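Xylan esterase, putative, AXE2C (Cellvibrio japonicus, PDB 2WAA) removes acetyl groups from acetylated xylan and glucomannan as a family 2 carbohydrate esterase of plant cell wall degradation. Local coordinates at residues R51-I65 with S76-H90. Residues are numbered along the deposited sequence; the frame is centred on the assembly and turned at random.
Sequences RLTAEMQSSNGNSWI and SIKLDAQQQTVELFH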
loop_
_atom_site.group_PDB
_atom_site.type_symbol
_atom_site.label_atom_id
_atom_site.label_comp_id
_atom_site.label_asym_id
_atom_site.label_seq_id
_atom_site.Cartn_x
_atom_site.Cartn_y
_atom_site.Cartn_z
ATOM N N ARG A 51 20.124 -21.172 -4.336
ATOM C CA ARG A 51 20.264 -19.794 -4.795
ATOM C C ARG A 51 18.995 -19.391 -5.533
ATOM O O ARG A 51 18.365 -20.216 -6.248
ATOM C CB ARG A 51 21.496 -19.616 -5.729
ATOM C CG ARG A 51 21.808 -18.162 -6.069
ATOM C CD ARG A 51 23.135 -18.001 -6.875
ATOM N NE ARG A 51 23.509 -16.595 -6.926
ATOM C CZ ARG A 51 23.694 -15.916 -8.052
ATOM N NH1 ARG A 51 23.593 -16.528 -9.223
ATOM N NH2 ARG A 51 23.982 -14.618 -8.012
ATOM N N LEU A 52 18.588 -18.139 -5.334
ATOM C CA LEU A 52 17.426 -17.598 -6.051
ATOM C C LEU A 52 17.742 -16.175 -6.486
ATOM O O LEU A 52 18.237 -15.350 -5.684
ATOM C CB LEU A 52 16.171 -17.650 -5.176
ATOM C CG LEU A 52 14.853 -17.210 -5.861
ATOM C CD1 LEU A 52 14.393 -18.248 -6.918
ATOM C CD2 LEU A 52 13.764 -17.022 -4.762
ATOM N N THR A 53 17.535 -15.890 -7.780
ATOM C CA THR A 53 17.764 -14.554 -8.316
ATOM C C THR A 53 16.497 -14.078 -9.018
ATOM O O THR A 53 15.673 -14.884 -9.449
ATOM C CB THR A 53 18.969 -14.436 -9.327
ATOM O OG1 THR A 53 18.673 -15.193 -10.519
ATOM C CG2 THR A 53 20.271 -14.948 -8.698
ATOM N N ALA A 54 16.376 -12.765 -9.151
ATOM C CA ALA A 54 15.256 -12.169 -9.876
ATOM C C ALA A 54 15.765 -11.144 -10.879
ATOM O O ALA A 54 16.712 -10.411 -10.590
ATOM C CB ALA A 54 14.375 -11.478 -8.883
ATOM N N GLU A 55 15.104 -11.059 -12.032
ATOM C CA GLU A 55 15.400 -9.995 -12.993
ATOM C C GLU A 55 14.436 -8.832 -12.693
ATOM O O GLU A 55 13.199 -9.013 -12.804
ATOM C CB GLU A 55 15.159 -10.501 -14.410
ATOM C CG GLU A 55 16.176 -11.593 -14.810
ATOM C CD GLU A 55 17.607 -11.138 -14.630
ATOM O OE1 GLU A 55 17.944 -10.043 -15.114
ATOM O OE2 GLU A 55 18.412 -11.904 -14.058
ATOM N N MET A 56 14.970 -7.686 -12.306
ATOM C CA MET A 56 14.120 -6.567 -11.925
ATOM C C MET A 56 14.606 -5.284 -12.556
ATOM O O MET A 56 15.729 -5.207 -13.041
ATOM C CB MET A 56 14.090 -6.396 -10.395
ATOM C CG MET A 56 13.758 -7.700 -9.690
ATOM S SD MET A 56 13.455 -7.458 -7.934
ATOM C CE MET A 56 11.808 -6.724 -7.989
ATOM N N GLN A 57 13.739 -4.271 -12.550
ATOM C CA GLN A 57 14.079 -2.943 -13.095
ATOM C C GLN A 57 13.067 -1.964 -12.507
ATOM O O GLN A 57 11.949 -2.389 -12.178
ATOM C CB GLN A 57 14.013 -2.961 -14.637
ATOM C CG GLN A 57 12.697 -3.395 -15.228
ATOM C CD GLN A 57 12.640 -3.328 -16.798
ATOM O OE1 GLN A 57 13.627 -3.038 -17.482
ATOM N NE2 GLN A 57 11.470 -3.609 -17.344
ATOM N N SER A 58 13.404 -0.678 -12.415
ATOM C CA SER A 58 12.400 0.325 -12.046
ATOM C C SER A 58 12.361 1.386 -13.160
ATOM O O SER A 58 13.303 1.467 -13.962
ATOM C CB SER A 58 12.708 0.958 -10.699
ATOM O OG SER A 58 13.829 1.822 -10.799
ATOM N N SER A 59 11.299 2.169 -13.255
ATOM C CA SER A 59 11.183 3.043 -14.415
ATOM C C SER A 59 12.129 4.216 -14.369
ATOM O O SER A 59 12.551 4.703 -15.444
ATOM C CB SER A 59 9.763 3.563 -14.580
ATOM O OG SER A 59 9.382 4.164 -13.372
ATOM N N ASN A 60 12.451 4.694 -13.163
ATOM C CA ASN A 60 13.290 5.895 -13.015
ATOM C C ASN A 60 14.532 5.681 -12.176
ATOM O O ASN A 60 15.194 6.664 -11.811
ATOM C CB ASN A 60 12.523 7.037 -12.309
ATOM C CG ASN A 60 11.264 7.421 -13.012
ATOM O OD1 ASN A 60 11.230 7.602 -14.244
ATOM N ND2 ASN A 60 10.195 7.584 -12.229
ATOM N N GLY A 61 14.804 4.439 -11.782
ATOM C CA GLY A 61 15.969 4.136 -10.987
ATOM C C GLY A 61 15.889 4.755 -9.602
ATOM O O GLY A 61 16.910 5.000 -8.949
ATOM N N ASN A 62 14.658 5.005 -9.145
ATOM C CA ASN A 62 14.453 5.696 -7.887
ATOM C C ASN A 62 13.504 4.913 -6.959
ATOM O O ASN A 62 12.867 5.504 -6.076
ATOM C CB ASN A 62 13.857 7.074 -8.244
ATOM C CG ASN A 62 13.985 8.087 -7.128
ATOM O OD1 ASN A 62 14.845 7.966 -6.269
ATOM N ND2 ASN A 62 13.145 9.150 -7.184
ATOM N N SER A 63 13.391 3.608 -7.193
ATOM C CA SER A 63 12.427 2.743 -6.462
ATOM C C SER A 63 13.137 1.755 -5.504
ATOM O O SER A 63 14.187 1.186 -5.823
ATOM C CB SER A 63 11.568 1.926 -7.433
ATOM O OG SER A 63 10.921 2.763 -8.381
ATOM N N TRP A 64 12.538 1.523 -4.337
ATOM C CA TRP A 64 13.156 0.639 -3.361
ATOM C C TRP A 64 12.264 -0.553 -3.082
ATOM O O TRP A 64 11.003 -0.450 -3.068
ATOM C CB TRP A 64 13.365 1.374 -2.016
ATOM C CG TRP A 64 14.467 2.462 -2.088
ATOM C CD1 TRP A 64 14.363 3.743 -2.597
ATOM C CD2 TRP A 64 15.823 2.328 -1.609
ATOM N NE1 TRP A 64 15.563 4.399 -2.443
ATOM C CE2 TRP A 64 16.473 3.563 -1.843
ATOM C CE3 TRP A 64 16.529 1.295 -0.957
ATOM C CZ2 TRP A 64 17.814 3.778 -1.500
ATOM C CZ3 TRP A 64 17.860 1.503 -0.593
ATOM C CH2 TRP A 64 18.499 2.738 -0.874
ATOM N N ILE A 65 12.915 -1.671 -2.805
ATOM C CA ILE A 65 12.222 -2.857 -2.332
ATOM C C ILE A 65 12.912 -3.371 -1.055
ATOM O O ILE A 65 14.097 -3.075 -0.806
ATOM C CB ILE A 65 12.243 -3.970 -3.398
ATOM C CG1 ILE A 65 13.712 -4.377 -3.718
ATOM C CG2 ILE A 65 11.443 -3.507 -4.671
ATOM C CD1 ILE A 65 13.840 -5.613 -4.602
ATOM N N SER A 76 17.141 -3.748 2.260
ATOM C CA SER A 76 16.526 -2.779 1.351
ATOM C C SER A 76 17.460 -2.497 0.168
ATOM O O SER A 76 18.651 -2.252 0.370
ATOM C CB SER A 76 16.215 -1.467 2.077
ATOM O OG SER A 76 15.514 -1.707 3.291
ATOM N N ILE A 77 16.919 -2.518 -1.041
ATOM C CA ILE A 77 17.712 -2.366 -2.270
ATOM C C ILE A 77 17.062 -1.345 -3.187
ATOM O O ILE A 77 15.836 -1.367 -3.354
ATOM C CB ILE A 77 17.675 -3.728 -3.013
ATOM C CG1 ILE A 77 18.218 -4.810 -2.072
ATOM C CG2 ILE A 77 18.465 -3.657 -4.387
ATOM C CD1 ILE A 77 18.202 -6.222 -2.772
ATOM N N LYS A 78 17.860 -0.457 -3.775
ATOM C CA LYS A 78 17.333 0.527 -4.713
ATOM C C LYS A 78 17.519 -0.040 -6.124
ATOM O O LYS A 78 18.594 -0.516 -6.456
ATOM C CB LYS A 78 18.095 1.846 -4.581
ATOM C CG LYS A 78 17.481 3.025 -5.378
ATOM C CD LYS A 78 18.339 4.280 -5.133
ATOM C CE LYS A 78 17.688 5.507 -5.696
ATOM N NZ LYS A 78 18.637 6.671 -5.325
ATOM N N LEU A 79 16.473 -0.085 -6.923
ATOM C CA LEU A 79 16.571 -0.754 -8.230
ATOM C C LEU A 79 16.946 0.230 -9.346
ATOM O O LEU A 79 16.297 1.263 -9.534
ATOM C CB LEU A 79 15.201 -1.410 -8.562
ATOM C CG LEU A 79 14.780 -2.571 -7.642
ATOM C CD1 LEU A 79 13.406 -3.025 -8.079
ATOM C CD2 LEU A 79 15.811 -3.744 -7.771
ATOM N N ASP A 80 17.954 -0.135 -10.122
ATOM C CA ASP A 80 18.377 0.649 -11.290
ATOM C C ASP A 80 17.306 0.671 -12.364
ATOM O O ASP A 80 16.484 -0.227 -12.447
ATOM C CB ASP A 80 19.611 -0.039 -11.870
ATOM C CG ASP A 80 20.487 0.894 -12.697
ATOM O OD1 ASP A 80 21.405 1.509 -12.090
ATOM O OD2 ASP A 80 20.295 0.954 -13.938
ATOM N N ALA A 81 17.342 1.704 -13.214
ATOM C CA ALA A 81 16.437 1.767 -14.332
ATOM C C ALA A 81 16.730 0.679 -15.392
ATOM O O ALA A 81 15.864 0.317 -16.166
ATOM C CB ALA A 81 16.489 3.187 -14.965
ATOM N N GLN A 82 17.937 0.133 -15.415
ATOM C CA GLN A 82 18.245 -0.942 -16.370
ATOM C C GLN A 82 17.884 -2.280 -15.712
ATOM O O GLN A 82 18.010 -2.405 -14.508
ATOM C CB GLN A 82 19.761 -1.001 -16.666
ATOM C CG GLN A 82 20.494 0.283 -17.138
ATOM C CD GLN A 82 22.018 0.173 -16.917
ATOM O OE1 GLN A 82 22.645 -0.829 -17.296
ATOM N NE2 GLN A 82 22.606 1.182 -16.264
ATOM N N GLN A 83 17.504 -3.279 -16.502
ATOM C CA GLN A 83 17.303 -4.615 -15.969
ATOM C C GLN A 83 18.571 -5.071 -15.249
ATOM O O GLN A 83 19.691 -4.872 -15.744
ATOM C CB GLN A 83 16.973 -5.594 -17.107
ATOM C CG GLN A 83 16.487 -6.946 -16.585
ATOM C CD GLN A 83 16.161 -7.910 -17.718
ATOM O OE1 GLN A 83 15.636 -7.499 -18.745
ATOM N NE2 GLN A 83 16.468 -9.209 -17.529
ATOM N N GLN A 84 18.404 -5.705 -14.091
ATOM C CA GLN A 84 19.537 -6.207 -13.296
ATOM C C GLN A 84 19.138 -7.526 -12.642
ATOM O O GLN A 84 17.990 -7.719 -12.238
ATOM C CB GLN A 84 19.880 -5.164 -12.196
ATOM C CG GLN A 84 18.759 -5.012 -11.120
ATOM C CD GLN A 84 18.353 -3.533 -10.871
ATOM O OE1 GLN A 84 18.905 -2.851 -9.972
ATOM N NE2 GLN A 84 17.388 -3.032 -11.687
ATOM N N THR A 85 20.087 -8.453 -12.568
ATOM C CA THR A 85 19.899 -9.650 -11.789
ATOM C C THR A 85 20.068 -9.306 -10.306
ATOM O O THR A 85 21.140 -8.846 -9.889
ATOM C CB THR A 85 20.962 -10.683 -12.137
ATOM O OG1 THR A 85 20.936 -10.906 -13.550
ATOM C CG2 THR A 85 20.680 -11.998 -11.361
ATOM N N VAL A 86 19.023 -9.535 -9.531
ATOM C CA VAL A 86 19.038 -9.289 -8.094
ATOM C C VAL A 86 19.135 -10.618 -7.369
ATOM O O VAL A 86 18.270 -11.465 -7.505
ATOM C CB VAL A 86 17.745 -8.552 -7.639
ATOM C CG1 VAL A 86 17.733 -8.301 -6.100
ATOM C CG2 VAL A 86 17.590 -7.222 -8.403
ATOM N N GLU A 87 20.197 -10.805 -6.604
ATOM C CA GLU A 87 20.324 -12.039 -5.822
ATOM C C GLU A 87 19.437 -11.936 -4.590
ATOM O O GLU A 87 19.553 -10.964 -3.828
ATOM C CB GLU A 87 21.775 -12.236 -5.355
ATOM C CG GLU A 87 21.941 -13.610 -4.647
ATOM C CD GLU A 87 23.407 -13.878 -4.293
ATOM O OE1 GLU A 87 24.101 -14.470 -5.137
ATOM O OE2 GLU A 87 23.835 -13.489 -3.198
ATOM N N LEU A 88 18.529 -12.893 -4.416
ATOM C CA LEU A 88 17.623 -12.869 -3.284
ATOM C C LEU A 88 18.227 -13.671 -2.146
ATOM O O LEU A 88 18.243 -13.203 -1.008
ATOM C CB LEU A 88 16.239 -13.431 -3.688
ATOM C CG LEU A 88 15.520 -12.616 -4.807
ATOM C CD1 LEU A 88 14.237 -13.316 -5.237
ATOM C CD2 LEU A 88 15.271 -11.155 -4.415
ATOM N N PHE A 89 18.759 -14.851 -2.438
ATOM C CA PHE A 89 19.539 -15.574 -1.422
ATOM C C PHE A 89 20.542 -16.493 -2.100
ATOM O O PHE A 89 20.417 -16.793 -3.283
ATOM C CB PHE A 89 18.622 -16.357 -0.439
ATOM C CG PHE A 89 18.052 -17.645 -0.994
ATOM C CD1 PHE A 89 18.802 -18.821 -1.048
ATOM C CD2 PHE A 89 16.724 -17.696 -1.388
ATOM C CE1 PHE A 89 18.223 -20.045 -1.524
ATOM C CE2 PHE A 89 16.145 -18.869 -1.859
ATOM C CZ PHE A 89 16.895 -20.058 -1.924
ATOM N N HIS A 90 21.541 -16.904 -1.345
ATOM C CA HIS A 90 22.507 -17.848 -1.812
ATOM C C HIS A 90 23.146 -18.516 -0.589
ATOM O O HIS A 90 23.651 -17.805 0.303
ATOM C CB HIS A 90 23.603 -17.090 -2.571
ATOM C CG HIS A 90 24.625 -18.003 -3.159
ATOM N ND1 HIS A 90 25.886 -17.585 -3.534
ATOM C CD2 HIS A 90 24.576 -19.333 -3.407
ATOM C CE1 HIS A 90 26.559 -18.615 -4.021
ATOM N NE2 HIS A 90 25.787 -19.687 -3.954
HETATM O O HOH W 1 13.601 1.328 -16.882
HETATM O O HOH W 2 17.404 8.435 -6.957
HETATM O O HOH W 3 16.910 7.077 -2.738
#
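Met-56 and Leu-79 meet in the buried layer where strand 51-58, paired antiparallel with 84-90, faces the hairpin pairing of 63-65 with 76-79. The flexible thioether bends at its last torsion (chi3 75°) and sets Met-56 CE 4.0 Å from Leu-79 CD1, a methyl that also packs on Ile-65 CG2; Val-86 flanks Met-56 CG. Further along, a classic beta bulge turns both Leu-88 and Phe-89 to face Leu-52: Leu-52 CD2 lies against Leu-88 CD1, and Leu-52 CB touches Phe-89 CE2 at 3.5 Å.

Gln-84 stitches the turn between the two layers: its NE2 donates to Met-56 O from above the carbonyl plane and to Asp-80 O, while its OE1 accepts from Asp-80 N. Small Ser-58 bonds through OG to Leu-79 O.

Toward solvent, long polar chains meet in pairs and through water instead of an apolar layer. Extended Arg-51 grips Glu-87 OE1 side-on with Arg-51 NE (2.8 Å) and NH2, the two charged planes nearly perpendicular; its CD rests over the His-90 ring. Glu-55 bends at chi2 (-54°), bringing its carboxylate back over the neighbouring strand; there OE2 takes the Thr-85 hydroxyl on its syn lone pair and OE1 takes NE2 of Gln-83, whose OE1 accepts from Lys-115. The aliphatic chain of Lys-78 suits the indole: Lys-78 CB sits 3.5 Å from the centroid of the Trp-64 six-membered ring, and a water bridges NZ to NE1.

Strand 112-119 pairs with the other edge of 51-58, while strand 94-103, which pairs with 63-69, sets Ile-101 beside Ile-65 and reaches across with Val-99 to Leu-52 on the facing sheet.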